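Local coordinates for putative uncharacterized protein (Bacillus anthracis, PDB 3LNO) that is of unknown function but probably takes part in assembling or transferring iron-sulfur clusters, at residues Ile29-Leu34 with Arg95-Ala100; Pro23-Asp28 with Ile102-Arg107; Glu42-Val47 with Val75-Glu80; Ala15-Val20 with Ser65-Val70. One frame throughout, in Å; residues are numbered along the deposited sequence. Where two conformers were deposited one is given.

Interaction 1: Ile29-Leu34 with Arg95-Ala100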
loop_
_atom_site.group_PDB
_atom_site.type_symbol
_atom_site.label_atom_id
_atom_site.label_comp_id
_atom_site.label_asym_id
_atom_site.label_seq_id
_atom_site.Cartn_x
_atom_site.Cartn_y
_atom_site.Cartn_z
ATOM N N ILE A 29 1.484 -3.069 -4.854
ATOM C CA ILE A 29 1.307 -1.627 -4.710
ATOM C C ILE A 29 2.514 -0.937 -4.073
ATOM O O ILE A 29 2.745 0.258 -4.265
ATOM C CB ILE A 29 -0.001 -1.307 -3.949
ATOM C CG1 ILE A 29 0.049 -1.854 -2.521
ATOM C CG2 ILE A 29 -1.167 -1.931 -4.674
ATOM C CD1 ILE A 29 -1.161 -1.458 -1.653
ATOM N N VAL A 30 3.250 -1.678 -3.262
ATOM C CA VAL A 30 4.478 -1.184 -2.669
ATOM C C VAL A 30 5.524 -0.922 -3.769
ATOM O O VAL A 30 6.014 0.215 -3.924
ATOM C CB VAL A 30 4.998 -2.171 -1.583
ATOM C CG1 VAL A 30 6.452 -1.893 -1.230
ATOM C CG2 VAL A 30 4.136 -2.052 -0.337
ATOM N N ASN A 31 5.834 -1.951 -4.561
ATOM C CA ASN A 31 6.798 -1.776 -5.649
ATOM C C ASN A 31 6.335 -0.777 -6.714
ATOM O O ASN A 31 7.156 -0.127 -7.347
ATOM C CB ASN A 31 7.232 -3.124 -6.245
ATOM C CG ASN A 31 8.229 -3.854 -5.352
ATOM O OD1 ASN A 31 7.860 -4.802 -4.663
ATOM N ND2 ASN A 31 9.495 -3.401 -5.347
ATOM N N LEU A 32 5.024 -0.598 -6.864
ATOM C CA LEU A 32 4.559 0.436 -7.780
ATOM C C LEU A 32 4.787 1.862 -7.279
ATOM O O LEU A 32 4.766 2.797 -8.065
ATOM C CB LEU A 32 3.080 0.277 -8.105
ATOM C CG LEU A 32 2.758 -0.708 -9.225
ATOM C CD1 LEU A 32 1.251 -0.736 -9.444
ATOM C CD2 LEU A 32 3.494 -0.349 -10.518
ATOM N N GLY A 33 4.982 2.027 -5.980
ATOM C CA GLY A 33 5.087 3.362 -5.416
ATOM C C GLY A 33 3.734 3.977 -5.099
ATOM O O GLY A 33 3.627 5.209 -4.985
ATOM N N LEU A 34 2.690 3.152 -4.987
ATOM C CA LEU A 34 1.350 3.693 -4.704
ATOM C C LEU A 34 1.103 4.028 -3.249
ATOM O O LEU A 34 0.195 4.805 -2.957
ATOM C CB LEU A 34 0.226 2.756 -5.162
ATOM C CG LEU A 34 0.188 2.426 -6.654
ATOM C CD1 LEU A 34 -0.956 1.485 -6.897
ATOM C CD2 LEU A 34 0.034 3.725 -7.471
ATOM N N ARG A 95 8.026 6.872 -9.550
ATOM C CA ARG A 95 7.857 6.369 -8.178
ATOM C C ARG A 95 8.036 4.841 -8.037
ATOM O O ARG A 95 8.095 4.284 -6.934
ATOM C CB ARG A 95 6.474 6.753 -7.639
ATOM C CG ARG A 95 6.339 8.226 -7.375
ATOM C CD ARG A 95 4.979 8.538 -6.769
ATOM N NE ARG A 95 4.848 9.968 -6.586
ATOM C CZ ARG A 95 5.210 10.612 -5.483
ATOM N NH1 ARG A 95 5.720 9.948 -4.451
ATOM N NH2 ARG A 95 5.064 11.922 -5.419
HETATM N N MSE A 96 8.147 4.154 -9.151
HETATM C CA MSE A 96 8.336 2.702 -9.067
HETATM C C MSE A 96 9.695 2.298 -8.475
HETATM O O MSE A 96 10.685 2.997 -8.673
HETATM C CB MSE A 96 8.181 2.148 -10.461
HETATM C CG MSE A 96 6.739 2.289 -10.893
HETATM SE SE MSE A 96 6.406 1.379 -12.580
HETATM C CE MSE A 96 8.123 1.370 -13.458
ATOM N N SER A 97 9.749 1.169 -7.769
ATOM C CA SER A 97 11.036 0.648 -7.276
ATOM C C SER A 97 11.978 0.193 -8.402
ATOM O O SER A 97 11.551 0.021 -9.538
ATOM C CB SER A 97 10.787 -0.558 -6.346
ATOM O OG SER A 97 10.279 -1.664 -7.096
ATOM N N ARG A 98 13.245 -0.071 -8.054
ATOM C CA ARG A 98 14.225 -0.607 -9.007
ATOM C C ARG A 98 13.684 -1.885 -9.653
ATOM O O ARG A 98 13.749 -2.039 -10.862
ATOM C CB ARG A 98 15.565 -0.863 -8.282
ATOM C CG ARG A 98 16.691 -1.646 -9.075
ATOM C CD ARG A 98 17.867 -1.997 -8.147
ATOM N NE ARG A 98 17.421 -2.785 -6.983
ATOM C CZ ARG A 98 17.337 -4.122 -6.969
ATOM N NH1 ARG A 98 16.883 -4.738 -5.888
ATOM N NH2 ARG A 98 17.694 -4.848 -8.039
HETATM N N MSE A 99 13.132 -2.804 -8.861
HETATM C CA MSE A 99 12.633 -4.070 -9.442
HETATM C C MSE A 99 11.417 -3.877 -10.352
HETATM O O MSE A 99 11.273 -4.572 -11.365
HETATM C CB MSE A 99 12.343 -5.143 -8.371
HETATM C CG MSE A 99 13.621 -5.805 -7.825
HETATM SE SE MSE A 99 14.651 -6.678 -9.270
HETATM C CE MSE A 99 13.223 -7.886 -9.914
ATOM N N ALA A 100 10.535 -2.946 -9.989
ATOM C CA ALA A 100 9.391 -2.650 -10.832
ATOM C C ALA A 100 9.863 -2.103 -12.172
ATOM O O ALA A 100 9.371 -2.520 -13.238
ATOM C CB ALA A 100 8.400 -1.681 -10.118
HETATM O O HOH W 1 5.602 6.695 -3.984
#
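S97 meets N31 where two helix ends come together. Helix 29-32 finishes in a Schellman motif at G33, and S97 is the N-cap of helix 98-106.

The hydrogen bonds gather at one carbonyl. S97 N donates to N31 O over 2.9 Å; the bond is nearly straight, at 172°, and lies in the carbonyl plane. S97 OG also reaches N31 O, but at 3.5 Å this bond is weak. A chi1 of 68° sets OG between the backbone N and the carbonyl carbon of S97. There S97 OG also accepts from A100 N, 3.2 Å away, and caps the first turn of the helix.

Carbon contacts fill in round these bonds. A100 CB lies 3.4 Å from N31 O, and M96 CA makes a C-H...O contact with the same oxygen. A second C-H...O contact joins G33 CA to R95 O at 3.5 Å. G33 has positive phi here, and its CA comes close to the R95 carbonyl oxygen.

The apolar part is small. L32 and the selenomethionine M96 lie side by side and point the same way, with L32 CD2 4.0 Å from M96 SE. Nearby, L32 O accepts from the indole NE1 of W91.

One water completes the contact. It donates to G33 O at 2.7 Å and accepts from R95 NH1 at 3.3 Å, in the plane of the guanidinium.

Interaction 2: Pro23-Asp28 with Ile102-Arg107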
loop_
_atom_site.group_PDB
_atom_site.type_symbol
_atom_site.label_atom_id
_atom_site.label_comp_id
_atom_site.label_asym_id
_atom_site.label_seq_id
_atom_site.Cartn_x
_atom_site.Cartn_y
_atom_site.Cartn_z
ATOM N N PRO A 23 -3.942 -5.445 -10.333
ATOM C CA PRO A 23 -4.200 -6.486 -11.336
ATOM C C PRO A 23 -3.807 -6.082 -12.764
ATOM O O PRO A 23 -3.322 -6.914 -13.528
ATOM C CB PRO A 23 -5.712 -6.712 -11.237
ATOM C CG PRO A 23 -6.097 -6.197 -9.893
ATOM C CD PRO A 23 -5.165 -5.045 -9.614
ATOM N N GLU A 24 -4.003 -4.822 -13.118
ATOM C CA GLU A 24 -3.665 -4.365 -14.457
ATOM C C GLU A 24 -2.158 -4.405 -14.746
ATOM O O GLU A 24 -1.752 -4.615 -15.883
ATOM C CB GLU A 24 -4.220 -2.958 -14.680
ATOM C CG GLU A 24 -5.739 -2.879 -14.520
ATOM C CD GLU A 24 -6.215 -1.504 -14.071
ATOM O OE1 GLU A 24 -5.666 -0.980 -13.069
ATOM O OE2 GLU A 24 -7.138 -0.955 -14.718
ATOM N N LEU A 25 -1.322 -4.213 -13.729
ATOM C CA LEU A 25 0.113 -4.233 -13.985
ATOM C C LEU A 25 0.823 -5.487 -13.529
ATOM O O LEU A 25 1.975 -5.699 -13.890
ATOM C CB LEU A 25 0.793 -3.024 -13.367
ATOM C CG LEU A 25 0.523 -1.744 -14.124
ATOM C CD1 LEU A 25 1.042 -0.561 -13.323
ATOM C CD2 LEU A 25 1.166 -1.827 -15.526
ATOM N N GLY A 26 0.162 -6.310 -12.724
ATOM C CA GLY A 26 0.809 -7.498 -12.188
ATOM C C GLY A 26 1.965 -7.182 -11.248
ATOM O O GLY A 26 2.880 -7.987 -11.108
ATOM N N VAL A 27 1.913 -6.022 -10.587
ATOM C CA VAL A 27 2.974 -5.593 -9.675
ATOM C C VAL A 27 2.322 -5.145 -8.378
ATOM O O VAL A 27 1.221 -4.586 -8.412
ATOM C CB VAL A 27 3.833 -4.459 -10.312
ATOM C CG1 VAL A 27 4.752 -3.791 -9.296
ATOM C CG2 VAL A 27 4.671 -5.036 -11.442
ATOM N N ASP A 28 2.956 -5.405 -7.236
ATOM C CA ASP A 28 2.336 -5.051 -5.955
ATOM C C ASP A 28 2.370 -3.553 -5.716
ATOM O O ASP A 28 3.206 -2.849 -6.280
ATOM C CB ASP A 28 2.991 -5.771 -4.792
ATOM C CG ASP A 28 4.406 -5.287 -4.527
ATOM O OD1 ASP A 28 4.571 -4.181 -3.945
ATOM O OD2 ASP A 28 5.359 -6.023 -4.894
ATOM N N ILE A 102 12.691 -2.549 -13.588
ATOM C CA ILE A 102 13.361 -3.567 -14.398
ATOM C C ILE A 102 12.298 -4.485 -14.981
ATOM O O ILE A 102 12.334 -4.816 -16.173
ATOM C CB ILE A 102 14.376 -4.391 -13.548
ATOM C CG1 ILE A 102 15.663 -3.582 -13.342
ATOM C CG2 ILE A 102 14.653 -5.778 -14.190
ATOM C CD1 ILE A 102 16.477 -4.084 -12.158
ATOM N N ALA A 103 11.362 -4.929 -14.138
ATOM C CA ALA A 103 10.365 -5.914 -14.606
ATOM C C ALA A 103 9.513 -5.335 -15.739
ATOM O O ALA A 103 9.260 -5.995 -16.747
ATOM C CB ALA A 103 9.490 -6.402 -13.469
ATOM N N LEU A 104 9.108 -4.082 -15.591
ATOM C CA LEU A 104 8.225 -3.455 -16.564
ATOM C C LEU A 104 8.937 -3.044 -17.829
ATOM O O LEU A 104 8.295 -2.836 -18.850
ATOM C CB LEU A 104 7.420 -2.306 -15.933
ATOM C CG LEU A 104 6.389 -2.813 -14.893
ATOM C CD1 LEU A 104 5.850 -1.672 -14.067
ATOM C CD2 LEU A 104 5.229 -3.541 -15.568
ATOM N N GLY A 105 10.262 -2.974 -17.790
ATOM C CA GLY A 105 11.036 -2.795 -19.014
ATOM C C GLY A 105 11.056 -4.053 -19.863
ATOM O O GLY A 105 11.281 -4.012 -21.071
ATOM N N ILE A 106 10.797 -5.192 -19.237
ATOM C CA ILE A 106 10.849 -6.476 -19.935
ATOM C C ILE A 106 9.450 -7.081 -20.126
ATOM O O ILE A 106 9.175 -7.699 -21.137
ATOM C CB ILE A 106 11.757 -7.476 -19.170
ATOM C CG1 ILE A 106 13.215 -7.265 -19.572
ATOM C CG2 ILE A 106 11.355 -8.924 -19.433
ATOM C CD1 ILE A 106 14.089 -6.660 -18.466
ATOM N N ARG A 107 8.574 -6.912 -19.142
ATOM C CA ARG A 107 7.212 -7.442 -19.221
ATOM C C ARG A 107 6.278 -6.393 -19.814
ATOM O O ARG A 107 5.635 -5.653 -19.075
ATOM C CB ARG A 107 6.700 -7.850 -17.835
ATOM C CG ARG A 107 7.763 -8.513 -16.939
ATOM C CD ARG A 107 7.172 -9.445 -15.909
ATOM N NE ARG A 107 6.036 -8.881 -15.199
ATOM C CZ ARG A 107 5.180 -9.604 -14.465
ATOM N NH1 ARG A 107 5.323 -10.928 -14.377
ATOM N NH2 ARG A 107 4.154 -9.014 -13.839
#
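L104 packs against L25 and V27, and this is the close part of the contact. The C-terminal helix 98-106 lies here against the turn that leads into strand 27-28. One methyl does the work: L104 CD2 is 4.4 Å from L25 CD2 and also 4.4 Å from V27 CG2. L104 CD2 also lies 4.2 Å from L25 O. L32 backs both L25 and V27, and M96 touches L104 on its other branch, CD1. The small apolar cluster therefore continues into the neighbouring contact.

The other side is looser and more exposed. R107, at the end of the modelled chain, swings its side chain back over the turn. A bend at chi3 (-47°) brings the guanidinium to the carbonyls of L25 and G26. G26 O lies 3.2 Å from R107 NH2, oblique to the guanidinium plane. L25 O lies near the guanidinium plane, at its edge, 4.0 Å from R107 NH2. G26 takes a positive phi where the chain turns.

Within the last turns A103 O accepts from both I106 N and R107 N. Across the segments the chemistry is mostly methyl against methyl. It implies a shallow surface contact that rests on apolar packing more than on directed polar bonds.

Interaction 3: Glu42-Val47 with Val75-Glu80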
loop_
_atom_site.group_PDB
_atom_site.type_symbol
_atom_site.label_atom_id
_atom_site.label_comp_id
_atom_site.label_asym_id
_atom_site.label_seq_id
_atom_site.Cartn_x
_atom_site.Cartn_y
_atom_site.Cartn_z
ATOM N N GLU A 42 -1.065 4.034 19.144
ATOM C CA GLU A 42 -0.634 3.231 20.282
ATOM C C GLU A 42 -1.505 1.995 20.447
ATOM O O GLU A 42 -1.119 1.043 21.129
ATOM C CB GLU A 42 -0.647 4.059 21.580
ATOM C CG GLU A 42 -2.039 4.370 22.126
ATOM C CD GLU A 42 -2.007 4.856 23.572
ATOM O OE1 GLU A 42 -1.162 5.721 23.891
ATOM O OE2 GLU A 42 -2.823 4.373 24.391
ATOM N N ASN A 43 -2.684 2.019 19.826
ATOM C CA ASN A 43 -3.600 0.875 19.878
ATOM C C ASN A 43 -3.632 0.033 18.598
ATOM O O ASN A 43 -4.583 -0.721 18.372
ATOM C CB ASN A 43 -5.012 1.350 20.228
ATOM C CG ASN A 43 -5.085 1.947 21.626
ATOM O OD1 ASN A 43 -4.694 1.302 22.598
ATOM N ND2 ASN A 43 -5.557 3.180 21.728
ATOM N N ASN A 44 -2.622 0.196 17.747
ATOM C CA ASN A 44 -2.503 -0.608 16.521
ATOM C C ASN A 44 -3.597 -0.340 15.490
ATOM O O ASN A 44 -3.845 -1.150 14.594
ATOM C CB ASN A 44 -2.414 -2.108 16.841
ATOM C CG ASN A 44 -1.008 -2.540 17.257
ATOM O OD1 ASN A 44 -0.135 -1.709 17.479
ATOM N ND2 ASN A 44 -0.783 -3.847 17.333
ATOM N N ASN A 45 -4.247 0.803 15.624
ATOM C CA ASN A 45 -5.126 1.320 14.594
ATOM C C ASN A 45 -4.275 1.939 13.504
ATOM O O ASN A 45 -3.440 2.810 13.782
ATOM C CB ASN A 45 -6.010 2.394 15.202
ATOM C CG ASN A 45 -6.943 1.839 16.243
ATOM O OD1 ASN A 45 -7.557 0.777 16.051
ATOM N ND2 ASN A 45 -7.075 2.557 17.346
ATOM N N ALA A 46 -4.514 1.520 12.269
ATOM C CA ALA A 46 -3.647 1.863 11.157
ATOM C C ALA A 46 -4.367 2.710 10.101
ATOM O O ALA A 46 -5.555 2.481 9.801
ATOM C CB ALA A 46 -3.092 0.583 10.533
ATOM N N VAL A 47 -3.641 3.689 9.565
ATOM C CA VAL A 47 -4.099 4.525 8.460
ATOM C C VAL A 47 -3.109 4.364 7.287
ATOM O O VAL A 47 -1.939 4.719 7.400
ATOM C CB VAL A 47 -4.159 6.016 8.821
ATOM C CG1 VAL A 47 -4.668 6.815 7.605
ATOM C CG2 VAL A 47 -5.073 6.287 10.086
ATOM N N VAL A 75 -1.618 -9.685 9.384
ATOM C CA VAL A 75 -1.120 -8.995 10.574
ATOM C C VAL A 75 -2.272 -8.847 11.566
ATOM O O VAL A 75 -2.776 -7.741 11.801
ATOM C CB VAL A 75 -0.561 -7.613 10.204
ATOM C CG1 VAL A 75 0.187 -7.019 11.382
ATOM C CG2 VAL A 75 0.347 -7.737 8.963
ATOM N N PRO A 76 -2.705 -9.982 12.148
ATOM C CA PRO A 76 -3.923 -10.074 12.976
ATOM C C PRO A 76 -3.926 -9.124 14.163
ATOM O O PRO A 76 -4.992 -8.798 14.665
ATOM C CB PRO A 76 -3.913 -11.530 13.465
ATOM C CG PRO A 76 -2.427 -11.978 13.303
ATOM C CD PRO A 76 -2.000 -11.272 12.045
ATOM N N GLU A 77 -2.758 -8.680 14.613
ATOM C CA GLU A 77 -2.723 -7.749 15.731
ATOM C C GLU A 77 -3.074 -6.306 15.329
ATOM O O GLU A 77 -3.150 -5.419 16.192
ATOM C CB GLU A 77 -1.378 -7.809 16.492
ATOM C CG GLU A 77 -0.157 -7.177 15.780
ATOM C CD GLU A 77 0.504 -8.113 14.768
ATOM O OE1 GLU A 77 -0.208 -8.970 14.187
ATOM O OE2 GLU A 77 1.737 -7.979 14.544
ATOM N N VAL A 78 -3.286 -6.055 14.036
ATOM C CA VAL A 78 -3.757 -4.728 13.643
ATOM C C VAL A 78 -5.217 -4.558 14.117
ATOM O O VAL A 78 -5.980 -5.525 14.132
ATOM C CB VAL A 78 -3.661 -4.476 12.107
ATOM C CG1 VAL A 78 -4.714 -5.263 11.348
ATOM C CG2 VAL A 78 -3.830 -3.004 11.795
ATOM N N ASN A 79 -5.596 -3.348 14.523
ATOM C CA ASN A 79 -6.997 -3.094 14.861
ATOM C C ASN A 79 -7.721 -2.372 13.758
ATOM O O ASN A 79 -8.057 -2.999 12.756
ATOM C CB ASN A 79 -7.147 -2.456 16.235
ATOM C CG ASN A 79 -6.834 -3.459 17.328
ATOM O OD1 ASN A 79 -7.265 -4.613 17.246
ATOM N ND2 ASN A 79 -6.020 -3.064 18.299
ATOM N N GLU A 80 -7.930 -1.073 13.881
ATOM C CA GLU A 80 -8.581 -0.398 12.775
ATOM C C GLU A 80 -7.711 -0.358 11.535
ATOM O O GLU A 80 -6.493 -0.158 11.604
ATOM C CB GLU A 80 -8.984 1.014 13.148
ATOM C CG GLU A 80 -10.032 1.612 12.208
ATOM C CD GLU A 80 -10.344 3.049 12.592
ATOM O OE1 GLU A 80 -9.818 3.499 13.639
ATOM O OE2 GLU A 80 -11.101 3.731 11.864
#
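N44 and E77 meet where the hairpin turn before strand 46-50 touches the loop that brings helix 60-74 back to strand 81-85. This is the return end of a beta-alpha-beta crossover, since strands 46-50 and 81-85 run parallel side by side.

The N44 amide slants across the E77 side chain, its plane 50° from the carboxylate. N44 ND2 donates to the backbone E77 O at 3.1 Å, from above that carbonyl's plane. The E77 carboxylate itself turns to K12, with which it forms a salt bridge.

N79 grips two successive carbonyls. With chi1 at -71° its CG sits beside its own backbone N, and both donors face the turn. N79 ND2 bonds to N43 O at 2.7 Å, with that oxygen close to the amide plane. N79 N bonds to N44 O at 2.8 Å.

N45 and E80 are set more steeply, their amide and carboxylate planes 77° apart. Here the asparagine accepts: E80 N donates to N45 OD1 at 2.9 Å, in the carbonyl plane and on a lone pair. E80 CB lies close to the same oxygen.

Inward of these polar bonds, V78 CG2 packs on A46 CB at 3.9 Å. Pairing toward the parallel strands 46-50 and 81-85 starts with A46 N donating to E80 O over 2.7 Å.

Interaction 4: Ala15-Val20 with Ser65-Val70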
loop_
_atom_site.group_PDB
_atom_site.type_symbol
_atom_site.label_atom_id
_atom_site.label_comp_id
_atom_site.label_asym_id
_atom_site.label_seq_id
_atom_site.Cartn_x
_atom_site.Cartn_y
_atom_site.Cartn_z
ATOM N N ALA A 15 5.435 -3.847 4.781
ATOM C CA ALA A 15 6.009 -5.034 4.134
ATOM C C ALA A 15 4.900 -5.996 3.715
ATOM O O ALA A 15 4.971 -6.639 2.671
ATOM C CB ALA A 15 7.042 -5.777 5.098
ATOM N N ASN A 16 3.855 -6.092 4.519
ATOM C CA ASN A 16 2.783 -7.021 4.165
ATOM C C ASN A 16 1.944 -6.546 2.969
ATOM O O ASN A 16 1.257 -7.339 2.329
ATOM C CB ASN A 16 1.913 -7.324 5.382
ATOM C CG ASN A 16 2.502 -8.427 6.222
ATOM O OD1 ASN A 16 2.224 -9.607 5.991
ATOM N ND2 ASN A 16 3.349 -8.056 7.189
ATOM N N LEU A 17 2.012 -5.248 2.666
ATOM C CA LEU A 17 1.296 -4.691 1.518
ATOM C C LEU A 17 1.912 -5.168 0.191
ATOM O O LEU A 17 1.340 -4.968 -0.886
ATOM C CB LEU A 17 1.278 -3.166 1.607
ATOM C CG LEU A 17 0.400 -2.586 2.731
ATOM C CD1 LEU A 17 0.500 -1.061 2.720
ATOM C CD2 LEU A 17 -1.081 -3.023 2.526
ATOM N N GLU A 18 3.056 -5.836 0.258
ATOM C CA GLU A 18 3.598 -6.462 -0.960
ATOM C C GLU A 18 2.740 -7.599 -1.461
ATOM O O GLU A 18 2.947 -8.077 -2.576
ATOM C CB GLU A 18 5.005 -7.004 -0.753
ATOM C CG GLU A 18 6.013 -5.912 -0.582
ATOM C CD GLU A 18 7.396 -6.447 -0.358
ATOM O OE1 GLU A 18 7.585 -7.294 0.548
ATOM O OE2 GLU A 18 8.295 -6.010 -1.102
ATOM N N ALA A 19 1.796 -8.060 -0.647
ATOM C CA ALA A 19 0.899 -9.129 -1.087
ATOM C C ALA A 19 -0.335 -8.580 -1.765
ATOM O O ALA A 19 -1.232 -9.344 -2.106
ATOM C CB ALA A 19 0.500 -10.012 0.089
ATOM N N VAL A 20 -0.418 -7.258 -1.923
ATOM C CA VAL A 20 -1.567 -6.635 -2.622
ATOM C C VAL A 20 -1.122 -6.240 -4.033
ATOM O O VAL A 20 -0.237 -5.395 -4.203
ATOM C CB VAL A 20 -2.054 -5.351 -1.888
ATOM C CG1 VAL A 20 -3.161 -4.668 -2.678
ATOM C CG2 VAL A 20 -2.481 -5.650 -0.419
ATOM N N SER A 65 -10.222 -3.034 -0.763
ATOM C CA SER A 65 -10.670 -4.193 0.017
ATOM C C SER A 65 -9.546 -5.241 0.160
ATOM O O SER A 65 -9.428 -5.911 1.189
ATOM C CB SER A 65 -11.979 -4.815 -0.526
ATOM O OG SER A 65 -11.920 -5.009 -1.922
ATOM N N ASP A 66 -8.703 -5.361 -0.864
ATOM C CA ASP A 66 -7.549 -6.254 -0.776
ATOM C C ASP A 66 -6.559 -5.811 0.322
ATOM O O ASP A 66 -6.024 -6.636 1.068
ATOM C CB ASP A 66 -6.853 -6.333 -2.121
ATOM C CG ASP A 66 -6.894 -7.717 -2.704
ATOM O OD1 ASP A 66 -8.013 -8.212 -2.984
ATOM O OD2 ASP A 66 -5.801 -8.315 -2.875
ATOM N N VAL A 67 -6.351 -4.504 0.451
ATOM C CA VAL A 67 -5.557 -3.979 1.553
ATOM C C VAL A 67 -6.135 -4.421 2.903
ATOM O O VAL A 67 -5.418 -4.949 3.754
ATOM C CB VAL A 67 -5.427 -2.418 1.498
ATOM C CG1 VAL A 67 -4.872 -1.890 2.786
ATOM C CG2 VAL A 67 -4.502 -1.979 0.364
ATOM N N LYS A 68 -7.443 -4.252 3.098
ATOM C CA LYS A 68 -8.039 -4.640 4.379
ATOM C C LYS A 68 -7.961 -6.137 4.636
ATOM O O LYS A 68 -7.613 -6.572 5.721
ATOM C CB LYS A 68 -9.478 -4.144 4.491
ATOM C CG LYS A 68 -9.566 -2.625 4.391
ATOM C CD LYS A 68 -10.979 -2.141 4.669
ATOM C CE LYS A 68 -10.995 -0.659 5.052
ATOM N NZ LYS A 68 -12.342 -0.301 5.562
ATOM N N LYS A 69 -8.263 -6.932 3.634
ATOM C CA LYS A 69 -8.152 -8.373 3.796
ATOM C C LYS A 69 -6.715 -8.785 4.095
ATOM O O LYS A 69 -6.454 -9.602 5.002
ATOM C CB LYS A 69 -8.636 -9.076 2.531
ATOM C CG LYS A 69 -8.518 -10.594 2.599
ATOM C CD LYS A 69 -9.410 -11.302 1.562
ATOM C CE LYS A 69 -8.822 -11.249 0.147
ATOM N NZ LYS A 69 -9.569 -12.137 -0.812
ATOM N N VAL A 70 -5.763 -8.242 3.342
ATOM C CA VAL A 70 -4.392 -8.724 3.499
ATOM C C VAL A 70 -3.891 -8.366 4.897
ATOM O O VAL A 70 -3.341 -9.202 5.611
ATOM C CB VAL A 70 -3.454 -8.173 2.408
ATOM C CG1 VAL A 70 -1.986 -8.148 2.913
ATOM C CG2 VAL A 70 -3.593 -9.006 1.130
#
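D66 meets V20, and N16 meets V70, without using the flat end of either side chain: neither puts a face or an edge of its carboxylate or amide on the opposite segment. D66 touches V20 through its CB, with D66 CB 4.1 Å from V20 CG1. N16 touches V70 through its backbone oxygen, with V70 CG1 3.4 Å from N16 O. The N16 amide turns back to its own helix, where ND2 donates to K12 O.

The rest is helix-to-helix packing in an alpha-beta fold. Helix 3-16 runs out through the 3-10 segment 17-19, and this end lies against helix 60-74. D66, V67 and V70 of that helix, within a turn or so of one another, face this end.

V20 and V70 carry most of the contact. With V20 chi1 at 176°, CG1 anti to the backbone N, CG1 is turned to D66 and CG2 to V70. The V20 and D66 side chains slide past each other in opposite directions. V20 CG2 lies 3.9 Å from V70 CG2 and 4.0 Å from V67 CA. V70 crosses this branch at a slant, and its other methyl, V70 CG1, lies 4.2 Å from A19 CB.

L17 meets V67 beside V20. I29 and V30 of helix 29-32 continue this apolar layer, touching V67 and L17 respectively. The L17 end reaches across the V67 fork, with L17 CD2 4.0 Å from V67 CG1.

In the fold
From the N terminus, helix 3-16 leads to residues 15-20, which interaction 4 joins to helix 60-74. Next come the turn 23-28 and helix 29-32, which interactions 2 and 1 tie to the C-terminal helix 98-106. Interaction 3 then joins the hairpin turn at 42-47 to the loop at 75-80. Interaction 3 closes a loop nested inside that of interaction 1, which is nested inside that of interaction 2. Interaction 4 crosses all three. Interactions 1 and 2 touch, their centres 9 Å apart. Interaction 3 lies at the opposite end, with its centre about 24 Å from that of interaction 1. Interaction 4 sits between and touches all the others.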